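Local coordinates for cell division control protein 4 (Saccharomyces cerevisiae, PDB 3V7D) that recognises phosphorylated proteins such as the CDK inhibitor SIC1 as the F-box substrate receptor of an SCF ubiquitin ligase, marking them for proteasomal degradation, at residues 348-356 / 367-377; 386-397 / 408-419. The protein carries 1 engineered substitution. All blocks are in the same frame, centred on the assembly; numbering follows the deposited sequence.

How the contacts relate
Both contacts lie in the WD40 propeller, on neighbouring blades. Following the chain, contact 1 brings 348-356, whose Leu348 ends strand 343-348 of the preceding blade, against 367-377, closing a loop of ten residues that holds most of the hairpin of strands 355-360 and 364-369. Contact 2 repeats the pattern, with 386-397 meeting 408-419 round the hairpin of strands 396-401 and 405-410. The two run in series, neither nested nor crossing. What joins them is strand 384-389: it is the outer, rim strand of contact 1's blade, paired with 373-378 through probable hydrogen bonds such as Ile374 N to Tyr388 O at 2.8 Å, and the chain leads inward to strand 396-401, the first of the next blade.

Contact 1: residues 348-356 / 367-377; sequences LQGHTALVG and SAAADGSIRGW
Leu348 CD1 sits over one face of the Trp377 indole, 3.8 Å from Trp377 CD2, a CH-pi contact, while Gly350 CA comes up to the ring's edge near its plane. A side chain on Gly350 would run into CH2 of that ring. The His351 imidazole is held from its edges: ND1 donates to Ser373 OG at 2.8 Å, nearly straight (167°) and in the ring plane, and NE2 meets Ser367 OG at 2.7 Å. Ala369 CB and Arg375 CG reach the same ring obliquely. Because Trp377 NE1 also donates to Ser367 OG, over 3.1 Å, indole and imidazole share one hydroxyl. This is the Trp-Ser-His-Asp hydrogen-bond network of WD40 blades, here with Ser373 inserted between the histidine and Asp371. Ser373 OG donates to Asp371 OD1 on its syn side, and Ser373 N reaches the same oxygen from above the carboxylate plane, making an Asx turn that holds the carboxylate beside the hydroxyl. Arg375 bends at its second torsion (chi2 -84°), bringing NE to 2.8 Å from Gly350 O in a weak, bent bond. Further along, Ala370 N donates to Leu354 O at 2.9 Å. There Ala353 CB packs 3.7 Å from Asp371 CB, and Leu354 and Ala370 touch through their CB atoms; each packs on a polar side chain of the bound peptide.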
loop_
_atom_site.group_PDB
_atom_site.type_symbol
_atom_site.label_atom_id
_atom_site.label_comp_id
_atom_site.label_asym_id
_atom_site.label_seq_id
_atom_site.Cartn_x
_atom_site.Cartn_y
_atom_site.Cartn_z
ATOM N N LEU B 348 -5.799 13.592 18.399
ATOM C CA LEU B 348 -6.847 13.563 17.392
ATOM C C LEU B 348 -8.176 13.289 18.077
ATOM O O LEU B 348 -8.308 12.324 18.828
ATOM C CB LEU B 348 -6.565 12.468 16.362
ATOM C CG LEU B 348 -5.141 12.390 15.807
ATOM C CD1 LEU B 348 -5.021 11.268 14.782
ATOM C CD2 LEU B 348 -4.738 13.721 15.198
ATOM N N GLN B 349 -9.157 14.145 17.818
ATOM C CA GLN B 349 -10.477 14.008 18.415
ATOM C C GLN B 349 -11.528 13.857 17.318
ATOM O O GLN B 349 -12.022 14.847 16.788
ATOM C CB GLN B 349 -10.787 15.232 19.283
ATOM C CG GLN B 349 -12.055 15.107 20.110
ATOM C CD GLN B 349 -11.971 13.991 21.134
ATOM O OE1 GLN B 349 -11.266 14.105 22.138
ATOM N NE2 GLN B 349 -12.690 12.902 20.881
ATOM N N GLY B 350 -11.856 12.616 16.968
ATOM C CA GLY B 350 -12.823 12.357 15.914
ATOM C C GLY B 350 -13.783 11.226 16.242
ATOM O O GLY B 350 -14.459 10.689 15.362
ATOM N N HIS B 351 -13.834 10.863 17.518
ATOM C CA HIS B 351 -14.720 9.812 17.995
ATOM C C HIS B 351 -15.326 10.248 19.319
ATOM O O HIS B 351 -14.699 10.987 20.077
ATOM C CB HIS B 351 -13.948 8.507 18.211
ATOM C CG HIS B 351 -13.270 7.989 16.981
ATOM N ND1 HIS B 351 -13.951 7.347 15.969
ATOM C CD2 HIS B 351 -11.967 8.001 16.608
ATOM C CE1 HIS B 351 -13.099 6.990 15.023
ATOM N NE2 HIS B 351 -11.889 7.378 15.386
ATOM N N THR B 352 -16.538 9.785 19.605
ATOM C CA THR B 352 -17.197 10.112 20.867
ATOM C C THR B 352 -17.380 8.866 21.721
ATOM O O THR B 352 -18.196 8.842 22.640
ATOM C CB THR B 352 -18.562 10.787 20.643
ATOM O OG1 THR B 352 -19.476 9.846 20.068
ATOM C CG2 THR B 352 -18.421 11.990 19.713
ATOM N N ALA B 353 -16.610 7.827 21.417
ATOM C CA ALA B 353 -16.675 6.591 22.181
ATOM C C ALA B 353 -15.299 5.937 22.241
ATOM O O ALA B 353 -14.336 6.458 21.678
ATOM C CB ALA B 353 -17.689 5.644 21.561
ATOM N N LEU B 354 -15.221 4.797 22.927
ATOM C CA LEU B 354 -13.997 4.000 23.008
ATOM C C LEU B 354 -13.372 3.791 21.629
ATOM O O LEU B 354 -14.015 3.255 20.727
ATOM C CB LEU B 354 -14.324 2.642 23.634
ATOM C CG LEU B 354 -13.226 1.704 24.147
ATOM C CD1 LEU B 354 -13.842 0.672 25.079
ATOM C CD2 LEU B 354 -12.485 1.003 23.028
ATOM N N VAL B 355 -12.123 4.215 21.460
ATOM C CA VAL B 355 -11.391 3.904 20.235
ATOM C C VAL B 355 -10.515 2.676 20.470
ATOM O O VAL B 355 -9.501 2.757 21.162
ATOM C CB VAL B 355 -10.508 5.078 19.760
ATOM C CG1 VAL B 355 -9.955 4.787 18.365
ATOM C CG2 VAL B 355 -11.299 6.386 19.756
ATOM N N GLY B 356 -10.909 1.542 19.898
ATOM C CA GLY B 356 -10.215 0.290 20.149
ATOM C C GLY B 356 -9.543 -0.348 18.947
ATOM O O GLY B 356 -8.917 -1.398 19.075
ATOM N N SER B 367 -8.929 4.688 12.135
ATOM C CA SER B 367 -9.393 4.387 13.482
ATOM C C SER B 367 -10.894 4.119 13.503
ATOM O O SER B 367 -11.660 4.705 12.726
ATOM C CB SER B 367 -9.068 5.543 14.423
ATOM O OG SER B 367 -9.698 6.736 13.975
ATOM N N ALA B 368 -11.304 3.232 14.400
ATOM C CA ALA B 368 -12.699 2.817 14.493
ATOM C C ALA B 368 -13.116 2.755 15.956
ATOM O O ALA B 368 -12.339 2.329 16.811
ATOM C CB ALA B 368 -12.894 1.468 13.814
ATOM N N ALA B 369 -14.345 3.174 16.240
ATOM C CA ALA B 369 -14.788 3.354 17.619
ATOM C C ALA B 369 -16.063 2.581 17.934
ATOM O O ALA B 369 -16.727 2.074 17.032
ATOM C CB ALA B 369 -14.973 4.842 17.920
ATOM N N ALA B 370 -16.403 2.512 19.220
ATOM C CA ALA B 370 -17.535 1.711 19.694
ATOM C C ALA B 370 -18.898 2.339 19.406
ATOM O O ALA B 370 -19.933 1.769 19.753
ATOM C CB ALA B 370 -17.392 1.423 21.192
ATOM N N ASP B 371 -18.902 3.514 18.786
ATOM C CA ASP B 371 -20.153 4.167 18.414
ATOM C C ASP B 371 -20.478 3.929 16.942
ATOM O O ASP B 371 -21.449 4.471 16.412
ATOM C CB ASP B 371 -20.088 5.665 18.709
ATOM C CG ASP B 371 -18.993 6.369 17.927
ATOM O OD1 ASP B 371 -18.191 5.678 17.263
ATOM O OD2 ASP B 371 -18.928 7.617 17.985
ATOM N N GLY B 372 -19.644 3.129 16.282
ATOM C CA GLY B 372 -19.844 2.802 14.880
ATOM C C GLY B 372 -19.152 3.747 13.916
ATOM O O GLY B 372 -19.341 3.653 12.699
ATOM N N SER B 373 -18.350 4.661 14.451
ATOM C CA SER B 373 -17.647 5.628 13.616
ATOM C C SER B 373 -16.292 5.092 13.174
ATOM O O SER B 373 -15.621 4.371 13.912
ATOM C CB SER B 373 -17.461 6.956 14.356
ATOM O OG SER B 373 -16.698 6.772 15.535
ATOM N N ILE B 374 -15.905 5.457 11.958
ATOM C CA ILE B 374 -14.603 5.120 11.410
ATOM C C ILE B 374 -14.002 6.404 10.846
ATOM O O ILE B 374 -14.690 7.160 10.160
ATOM C CB ILE B 374 -14.735 4.084 10.281
ATOM C CG1 ILE B 374 -15.359 2.792 10.811
ATOM C CG2 ILE B 374 -13.384 3.798 9.644
ATOM C CD1 ILE B 374 -15.903 1.898 9.725
ATOM N N ARG B 375 -12.729 6.656 11.142
ATOM C CA ARG B 375 -12.066 7.869 10.673
ATOM C C ARG B 375 -10.771 7.572 9.928
ATOM O O ARG B 375 -9.966 6.745 10.360
ATOM C CB ARG B 375 -11.760 8.805 11.846
ATOM C CG ARG B 375 -12.975 9.331 12.570
ATOM C CD ARG B 375 -13.556 10.546 11.875
ATOM N NE ARG B 375 -14.737 11.032 12.581
ATOM C CZ ARG B 375 -15.376 12.156 12.284
ATOM N NH1 ARG B 375 -14.947 12.923 11.291
ATOM N NH2 ARG B 375 -16.443 12.514 12.984
ATOM N N GLY B 376 -10.572 8.267 8.812
ATOM C CA GLY B 376 -9.327 8.185 8.077
ATOM C C GLY B 376 -8.506 9.454 8.217
ATOM O O GLY B 376 -8.987 10.557 7.953
ATOM N N TRP B 377 -7.259 9.295 8.645
ATOM C CA TRP B 377 -6.354 10.424 8.788
ATOM C C TRP B 377 -5.144 10.210 7.897
ATOM O O TRP B 377 -4.701 9.078 7.699
ATOM C CB TRP B 377 -5.884 10.557 10.232
ATOM C CG TRP B 377 -6.931 10.280 11.267
ATOM C CD1 TRP B 377 -7.333 9.055 11.718
ATOM C CD2 TRP B 377 -7.686 11.246 12.008
ATOM N NE1 TRP B 377 -8.297 9.199 12.684
ATOM C CE2 TRP B 377 -8.530 10.533 12.883
ATOM C CE3 TRP B 377 -7.728 12.642 12.018
ATOM C CZ2 TRP B 377 -9.412 11.170 13.753
ATOM C CZ3 TRP B 377 -8.602 13.273 12.887
ATOM C CH2 TRP B 377 -9.434 12.539 13.738
#

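Contact 2: residues 386-397 / 408-419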
loop_
_atom_site.group_PDB
_atom_site.type_symbol
_atom_site.label_atom_id
_atom_site.label_comp_id
_atom_site.label_asym_id
_atom_site.label_seq_id
_atom_site.Cartn_x
_atom_site.Cartn_y
_atom_site.Cartn_z
ATOM N N PHE B 386 -11.083 10.826 5.451
ATOM C CA PHE B 386 -12.422 10.267 5.305
ATOM C C PHE B 386 -13.121 9.989 6.632
ATOM O O PHE B 386 -12.490 9.914 7.683
ATOM C CB PHE B 386 -12.438 9.028 4.391
ATOM C CG PHE B 386 -11.542 7.894 4.844
ATOM C CD1 PHE B 386 -11.957 7.008 5.827
ATOM C CD2 PHE B 386 -10.309 7.688 4.247
ATOM C CE1 PHE B 386 -11.148 5.956 6.226
ATOM C CE2 PHE B 386 -9.497 6.641 4.639
ATOM C CZ PHE B 386 -9.917 5.773 5.633
ATOM N N SER B 387 -14.437 9.845 6.562
ATOM C CA SER B 387 -15.257 9.630 7.741
ATOM C C SER B 387 -16.428 8.727 7.378
ATOM O O SER B 387 -17.152 8.996 6.414
ATOM C CB SER B 387 -15.770 10.970 8.270
ATOM O OG SER B 387 -16.650 10.780 9.363
ATOM N N TYR B 388 -16.606 7.649 8.138
ATOM C CA TYR B 388 -17.719 6.736 7.897
ATOM C C TYR B 388 -18.421 6.354 9.190
ATOM O O TYR B 388 -17.846 6.458 10.274
ATOM C CB TYR B 388 -17.251 5.473 7.167
ATOM C CG TYR B 388 -16.706 5.728 5.779
ATOM C CD1 TYR B 388 -17.553 6.048 4.725
ATOM C CD2 TYR B 388 -15.344 5.642 5.525
ATOM C CE1 TYR B 388 -17.054 6.281 3.456
ATOM C CE2 TYR B 388 -14.835 5.869 4.263
ATOM C CZ TYR B 388 -15.691 6.188 3.233
ATOM O OH TYR B 388 -15.176 6.414 1.977
ATOM N N HIS B 389 -19.665 5.907 9.064
ATOM C CA HIS B 389 -20.447 5.488 10.217
ATOM C C HIS B 389 -21.413 4.372 9.824
ATOM O O HIS B 389 -22.186 4.516 8.883
ATOM C CB HIS B 389 -21.228 6.680 10.774
ATOM C CG HIS B 389 -21.267 6.731 12.267
ATOM N ND1 HIS B 389 -20.617 7.706 12.994
ATOM C CD2 HIS B 389 -21.876 5.929 13.173
ATOM C CE1 HIS B 389 -20.830 7.505 14.282
ATOM N NE2 HIS B 389 -21.588 6.432 14.418
ATOM N N HIS B 390 -21.358 3.252 10.533
ATOM C CA HIS B 390 -22.328 2.190 10.312
ATOM C C HIS B 390 -23.706 2.690 10.749
ATOM O O HIS B 390 -23.867 3.195 11.860
ATOM C CB HIS B 390 -21.923 0.915 11.058
ATOM C CG HIS B 390 -20.804 0.163 10.401
ATOM N ND1 HIS B 390 -20.549 -1.169 10.651
ATOM C CD2 HIS B 390 -19.877 0.560 9.495
ATOM C CE1 HIS B 390 -19.514 -1.560 9.930
ATOM N NE2 HIS B 390 -19.086 -0.529 9.221
ATOM N N THR B 391 -24.688 2.565 9.860
ATOM C CA THR B 391 -25.990 3.203 10.047
ATOM C C THR B 391 -26.776 2.693 11.253
ATOM O O THR B 391 -27.655 3.389 11.758
ATOM C CB THR B 391 -26.876 3.075 8.787
ATOM O OG1 THR B 391 -26.948 1.700 8.394
ATOM C CG2 THR B 391 -26.306 3.897 7.639
ATOM N N ASN B 392 -26.481 1.482 11.715
ATOM C CA ASN B 392 -27.190 0.972 12.887
ATOM C C ASN B 392 -26.510 1.377 14.190
ATOM O O ASN B 392 -26.939 0.982 15.272
ATOM C CB ASN B 392 -27.431 -0.543 12.813
ATOM C CG ASN B 392 -26.147 -1.350 12.832
ATOM O OD1 ASN B 392 -25.045 -0.802 12.915
ATOM N ND2 ASN B 392 -26.286 -2.669 12.765
ATOM N N LEU B 393 -25.449 2.171 14.067
ATOM C CA LEU B 393 -24.766 2.753 15.219
ATOM C C LEU B 393 -24.238 1.686 16.173
ATOM O O LEU B 393 -24.095 1.922 17.372
ATOM C CB LEU B 393 -25.694 3.723 15.957
ATOM C CG LEU B 393 -26.273 4.832 15.079
ATOM C CD1 LEU B 393 -27.211 5.726 15.877
ATOM C CD2 LEU B 393 -25.153 5.647 14.439
ATOM N N SER B 394 -23.956 0.509 15.633
ATOM C CA SER B 394 -23.384 -0.565 16.427
ATOM C C SER B 394 -21.869 -0.411 16.465
ATOM O O SER B 394 -21.267 0.133 15.539
ATOM C CB SER B 394 -23.758 -1.923 15.838
ATOM O OG SER B 394 -23.282 -2.037 14.504
ATOM N N ALA B 395 -21.264 -0.894 17.542
ATOM C CA ALA B 395 -19.824 -0.822 17.728
ATOM C C ALA B 395 -19.073 -1.520 16.599
ATOM O O ALA B 395 -19.444 -2.620 16.186
ATOM C CB ALA B 395 -19.457 -1.448 19.059
ATOM N N ILE B 396 -18.016 -0.884 16.097
ATOM C CA ILE B 396 -17.179 -1.534 15.095
ATOM C C ILE B 396 -16.382 -2.663 15.736
ATOM O O ILE B 396 -15.601 -2.433 16.658
ATOM C CB ILE B 396 -16.209 -0.555 14.417
ATOM C CG1 ILE B 396 -16.978 0.614 13.798
ATOM C CG2 ILE B 396 -15.395 -1.279 13.345
ATOM C CD1 ILE B 396 -18.021 0.186 12.789
ATOM N N THR B 397 -16.586 -3.885 15.257
ATOM C CA THR B 397 -15.895 -5.040 15.821
ATOM C C THR B 397 -14.576 -5.311 15.101
ATOM O O THR B 397 -13.616 -5.794 15.703
ATOM C CB THR B 397 -16.775 -6.300 15.766
ATOM O OG1 THR B 397 -17.274 -6.471 14.435
ATOM C CG2 THR B 397 -17.953 -6.168 16.715
ATOM N N SER B 408 -15.249 -2.922 6.595
ATOM C CA SER B 408 -15.542 -2.812 8.028
ATOM C C SER B 408 -16.694 -3.715 8.452
ATOM O O SER B 408 -17.562 -4.055 7.648
ATOM C CB SER B 408 -15.845 -1.360 8.405
ATOM O OG SER B 408 -16.860 -0.815 7.576
ATOM N N GLY B 409 -16.698 -4.105 9.719
ATOM C CA GLY B 409 -17.715 -5.007 10.218
ATOM C C GLY B 409 -18.257 -4.646 11.587
ATOM O O GLY B 409 -17.545 -4.120 12.453
ATOM N N SER B 410 -19.537 -4.932 11.777
ATOM C CA SER B 410 -20.184 -4.783 13.074
ATOM C C SER B 410 -21.455 -5.613 13.034
ATOM O O SER B 410 -21.731 -6.273 12.033
ATOM C CB SER B 410 -20.525 -3.322 13.353
ATOM O OG SER B 410 -21.529 -2.853 12.471
ATOM N N GLU B 411 -22.227 -5.576 14.114
ATOM C CA GLU B 411 -23.459 -6.344 14.194
ATOM C C GLU B 411 -24.362 -6.072 12.994
ATOM O O GLU B 411 -24.721 -4.925 12.724
ATOM C CB GLU B 411 -24.189 -6.031 15.498
ATOM C CG GLU B 411 -25.444 -6.848 15.709
ATOM C CD GLU B 411 -26.016 -6.669 17.101
ATOM O OE1 GLU B 411 -25.511 -7.320 18.042
ATOM O OE2 GLU B 411 -26.964 -5.868 17.252
ATOM N N ASN B 412 -24.687 -7.140 12.267
ATOM C CA ASN B 412 -25.546 -7.083 11.083
ATOM C C ASN B 412 -24.996 -6.291 9.898
ATOM O O ASN B 412 -25.700 -6.092 8.906
ATOM C CB ASN B 412 -26.944 -6.573 11.444
ATOM C CG ASN B 412 -27.680 -7.507 12.378
ATOM O OD1 ASN B 412 -27.621 -8.729 12.229
ATOM N ND2 ASN B 412 -28.375 -6.938 13.356
ATOM N N GLN B 413 -23.746 -5.847 9.986
ATOM C CA GLN B 413 -23.182 -5.023 8.914
ATOM C C GLN B 413 -21.792 -5.442 8.445
ATOM O O GLN B 413 -20.894 -5.706 9.245
ATOM C CB GLN B 413 -23.158 -3.546 9.315
ATOM C CG GLN B 413 -24.531 -2.919 9.469
ATOM C CD GLN B 413 -24.554 -1.473 9.013
ATOM O OE1 GLN B 413 -23.558 -0.950 8.509
ATOM N NE2 GLN B 413 -25.695 -0.823 9.176
ATOM N N PHE B 414 -21.630 -5.478 7.130
ATOM C CA PHE B 414 -20.357 -5.783 6.503
ATOM C C PHE B 414 -20.263 -4.880 5.280
ATOM O O PHE B 414 -20.994 -5.065 4.306
ATOM C CB PHE B 414 -20.312 -7.261 6.112
ATOM C CG PHE B 414 -19.005 -7.702 5.507
ATOM C CD1 PHE B 414 -17.912 -7.982 6.311
ATOM C CD2 PHE B 414 -18.882 -7.866 4.135
ATOM C CE1 PHE B 414 -16.711 -8.401 5.759
ATOM C CE2 PHE B 414 -17.684 -8.282 3.572
ATOM C CZ PHE B 414 -16.597 -8.553 4.387
ATOM N N ASN B 415 -19.382 -3.885 5.349
ATOM C CA ASN B 415 -19.306 -2.848 4.322
ATOM C C ASN B 415 -17.958 -2.771 3.601
ATOM O O ASN B 415 -16.902 -2.918 4.211
ATOM C CB ASN B 415 -19.632 -1.482 4.930
ATOM C CG ASN B 415 -21.017 -1.433 5.544
ATOM O OD1 ASN B 415 -22.000 -1.821 4.916
ATOM N ND2 ASN B 415 -21.100 -0.965 6.784
ATOM N N ILE B 416 -18.014 -2.522 2.298
ATOM C CA ILE B 416 -16.820 -2.332 1.491
ATOM C C ILE B 416 -16.862 -0.924 0.903
ATOM O O ILE B 416 -17.803 -0.575 0.179
ATOM C CB ILE B 416 -16.740 -3.385 0.361
ATOM C CG1 ILE B 416 -16.753 -4.797 0.951
ATOM C CG2 ILE B 416 -15.493 -3.177 -0.498
ATOM C CD1 ILE B 416 -16.710 -5.899 -0.087
ATOM N N TYR B 417 -15.861 -0.109 1.230
ATOM C CA TYR B 417 -15.822 1.276 0.751
ATOM C C TYR B 417 -14.694 1.547 -0.249
ATOM O O TYR B 417 -13.559 1.113 -0.058
ATOM C CB TYR B 417 -15.666 2.254 1.916
ATOM C CG TYR B 417 -16.697 2.148 3.017
ATOM C CD1 TYR B 417 -16.503 1.293 4.099
ATOM C CD2 TYR B 417 -17.847 2.926 2.994
ATOM C CE1 TYR B 417 -17.436 1.205 5.119
ATOM C CE2 TYR B 417 -18.787 2.843 4.008
ATOM C CZ TYR B 417 -18.578 1.984 5.066
ATOM O OH TYR B 417 -19.515 1.908 6.075
ATOM N N ASN B 418 -15.024 2.281 -1.306
ATOM C CA ASN B 418 -14.038 2.825 -2.233
ATOM C C ASN B 418 -13.436 4.086 -1.625
ATOM O O ASN B 418 -14.112 5.109 -1.525
ATOM C CB ASN B 418 -14.724 3.160 -3.561
ATOM C CG ASN B 418 -13.765 3.694 -4.622
ATOM O OD1 ASN B 418 -12.733 4.300 -4.320
ATOM N ND2 ASN B 418 -14.123 3.481 -5.881
ATOM N N LEU B 419 -12.168 4.021 -1.227
ATOM C CA LEU B 419 -11.530 5.158 -0.566
ATOM C C LEU B 419 -11.163 6.298 -1.519
ATOM O O LEU B 419 -10.913 7.417 -1.075
ATOM C CB LEU B 419 -10.302 4.713 0.232
ATOM C CG LEU B 419 -10.591 3.805 1.431
ATOM C CD1 LEU B 419 -9.325 3.579 2.244
ATOM C CD2 LEU B 419 -11.702 4.388 2.303
HETATM O O HOH W 1 -21.892 3.513 5.984
HETATM O O HOH W 2 -23.618 1.450 7.181
HETATM O O HOH W 3 -21.419 -4.233 16.789
#
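The His390 ring is packed tightly on both faces and held at its edge: Ile396 CD1 lies over the centre of one face, Asn415 ND2 over the rim of the other, and the two nitrogens point at serines, ND1 to Ser410 OG at 2.7 Å and NE2 to Ser408 OG at 2.8 Å. Outward along the blade, the Tyr388 and Tyr417 rings overlap obliquely, planes 31° apart, and Leu419 CD2 covers a face of Phe386. Tyr417 takes the place tryptophan often holds in WD40 repeats. The turn side is looser and wetter. Gln413 NE2 donates to Thr391 OG1 at 2.9 Å, and one water joins Gln413 OE1 to Thr391 N, another Ala395 O to Glu411 N. Asn392, its CG lodged between backbone N and carbonyl carbon (chi1 65°), spans to Glu411 O through ND2 at 2.7 Å, while OD1 takes Ser394 N and OG from one face in an Asx turn. With an alanine in its place, Glu411 O would probably lose this donor, and Ser394 N and OG the acceptor they share. Both nitrogens of the buried histidine thus have hydroxyl partners, and hydroxyls and an amide, with no carboxylate, continue from Ser410 to Asn392.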